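PDB 3PU6: hydrogenase maturation protease from Wolinella succinogenes, which probably acts as an endopeptidase that activates a hydrogenase by trimming its large subunit during maturation. Local coordinates for residues A[22-27]-A[136-141]. Residues are numbered along the deposited sequence; the frame is centred on the assembly and turned at random.
Sequences IALGRL and VALGRI
Leu24 and Leu27 of helix 20-31 pack against Ala137 and Leu138 of helix 128-147, joining two helices of the alpha/beta fold expected of a hydrogenase maturation protease, in which helices flank a largely parallel sheet. The local axes approach to 9.6 Å and cross at -51°; no hydrogen bond spans the contact, and the side chains that meet are all apolar.

Leu24 reaches across mainly with CD1. Its CG stands anti to the backbone N (chi1 173°), which swings the fork toward helix 128-147, and chi2 (69°) then sets CD1 over the Ala137-Leu138 peptide link, where Leu24 CD1 lies 3.8 Å from Ala137 CB. The small alanine suits this place because its lone methyl lets the leucine come down close to the opposing backbone, while CD2 of Leu24 stands 4.0 Å from that same Ala137 CB. Leu24 CD1 also rests 3.9 Å from Leu138 CB.

The second pairing is between leucines, whose side chains run at a slant to one another. Both methyls of Leu138 face the base of Leu27, and Val28 and Gln31, further along helix 20-31, also touch Leu138. An alanine in place of Leu138 would remove both methyls, and Leu27 would probably lose its apolar partner on helix 128-147, with a gap opening between the helices. Leu138 CD2 lies 3.6 Å from Leu27 CB and 3.8 Å from Leu27 CD1.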
loop_
_atom_site.group_PDB
_atom_site.type_symbol
_atom_site.label_atom_id
_atom_site.label_comp_id
_atom_site.label_asym_id
_atom_site.label_seq_id
_atom_site.Cartn_x
_atom_site.Cartn_y
_atom_site.Cartn_z
ATOM N N ILE A 22 -0.334 6.097 -3.932
ATOM C CA ILE A 22 -1.586 6.510 -4.530
ATOM C C ILE A 22 -1.498 6.179 -6.003
ATOM O O ILE A 22 -2.450 5.676 -6.609
ATOM C CB ILE A 22 -1.876 8.032 -4.373
ATOM C CG1 ILE A 22 -1.792 8.477 -2.913
ATOM C CG2 ILE A 22 -3.228 8.356 -4.934
ATOM C CD1 ILE A 22 -2.539 7.604 -1.997
ATOM N N ALA A 23 -0.344 6.456 -6.592
ATOM C CA ALA A 23 -0.136 6.121 -7.990
ATOM C C ALA A 23 -0.353 4.607 -8.223
ATOM O O ALA A 23 -1.111 4.190 -9.103
ATOM C CB ALA A 23 1.229 6.561 -8.424
ATOM N N LEU A 24 0.295 3.787 -7.405
ATOM C CA LEU A 24 0.145 2.347 -7.512
ATOM C C LEU A 24 -1.316 1.940 -7.449
ATOM O O LEU A 24 -1.736 1.032 -8.141
ATOM C CB LEU A 24 0.921 1.653 -6.397
ATOM C CG LEU A 24 0.719 0.146 -6.290
ATOM C CD1 LEU A 24 1.355 -0.569 -7.473
ATOM C CD2 LEU A 24 1.287 -0.350 -4.988
ATOM N N GLY A 25 -2.076 2.620 -6.605
ATOM C CA GLY A 25 -3.467 2.295 -6.379
ATOM C C GLY A 25 -4.243 2.439 -7.658
ATOM O O GLY A 25 -5.076 1.612 -7.985
ATOM N N ARG A 26 -3.947 3.493 -8.397
ATOM C CA ARG A 26 -4.615 3.735 -9.654
ATOM C C ARG A 26 -4.278 2.675 -10.682
ATOM O O ARG A 26 -5.085 2.392 -11.560
ATOM C CB ARG A 26 -4.232 5.103 -10.193
ATOM C CG ARG A 26 -4.755 6.226 -9.353
ATOM C CD ARG A 26 -4.479 7.580 -9.972
ATOM N NE ARG A 26 -5.174 8.629 -9.226
ATOM C CZ ARG A 26 -4.595 9.441 -8.342
ATOM N NH1 ARG A 26 -3.293 9.344 -8.100
ATOM N NH2 ARG A 26 -5.321 10.357 -7.708
ATOM N N LEU A 27 -3.081 2.101 -10.588
ATOM C CA LEU A 27 -2.664 1.080 -11.548
ATOM C C LEU A 27 -3.436 -0.208 -11.325
ATOM O O LEU A 27 -3.926 -0.816 -12.272
ATOM C CB LEU A 27 -1.157 0.824 -11.482
ATOM C CG LEU A 27 -0.265 2.022 -11.811
ATOM C CD1 LEU A 27 1.219 1.675 -11.616
ATOM C CD2 LEU A 27 -0.539 2.516 -13.215
ATOM N N VAL A 136 7.080 -1.090 -10.800
ATOM C CA VAL A 136 7.727 -2.243 -10.188
ATOM C C VAL A 136 6.869 -2.830 -9.063
ATOM O O VAL A 136 6.778 -4.052 -8.901
ATOM C CB VAL A 136 9.131 -1.867 -9.661
ATOM C CG1 VAL A 136 9.673 -2.936 -8.733
ATOM C CG2 VAL A 136 10.083 -1.610 -10.815
ATOM N N ALA A 137 6.231 -1.943 -8.300
ATOM C CA ALA A 137 5.303 -2.322 -7.230
ATOM C C ALA A 137 4.013 -2.986 -7.759
ATOM O O ALA A 137 3.474 -3.904 -7.140
ATOM C CB ALA A 137 4.970 -1.109 -6.366
ATOM N N LEU A 138 3.521 -2.506 -8.898
ATOM C CA LEU A 138 2.419 -3.140 -9.584
ATOM C C LEU A 138 2.833 -4.575 -9.889
ATOM O O LEU A 138 2.071 -5.521 -9.688
ATOM C CB LEU A 138 2.140 -2.390 -10.869
ATOM C CG LEU A 138 0.948 -2.842 -11.706
ATOM C CD1 LEU A 138 -0.338 -2.889 -10.893
ATOM C CD2 LEU A 138 0.821 -1.901 -12.872
ATOM N N GLY A 139 4.066 -4.726 -10.356
ATOM C CA GLY A 139 4.612 -6.029 -10.656
ATOM C C GLY A 139 4.376 -6.988 -9.515
ATOM O O GLY A 139 3.841 -8.085 -9.713
ATOM N N ARG A 140 4.759 -6.568 -8.310
ATOM C CA ARG A 140 4.690 -7.441 -7.138
ATOM C C ARG A 140 3.265 -7.757 -6.688
ATOM O O ARG A 140 3.014 -8.815 -6.110
ATOM C CB ARG A 140 5.509 -6.853 -5.986
ATOM C CG ARG A 140 6.837 -6.258 -6.441
ATOM C CD ARG A 140 7.789 -7.331 -6.957
ATOM N NE ARG A 140 8.175 -8.243 -5.880
ATOM C CZ ARG A 140 9.078 -7.962 -4.940
ATOM N NH1 ARG A 140 9.708 -6.782 -4.937
ATOM N NH2 ARG A 140 9.356 -8.862 -3.997
ATOM N N ILE A 141 2.335 -6.846 -6.955
ATOM C CA ILE A 141 0.932 -7.083 -6.603
ATOM C C ILE A 141 0.416 -8.164 -7.510
ATOM O O ILE A 141 -0.331 -9.034 -7.087
ATOM C CB ILE A 141 0.033 -5.815 -6.748
ATOM C CG1 ILE A 141 0.266 -4.867 -5.579
ATOM C CG2 ILE A 141 -1.437 -6.195 -6.747
ATOM C CD1 ILE A 141 -0.123 -5.479 -4.256
#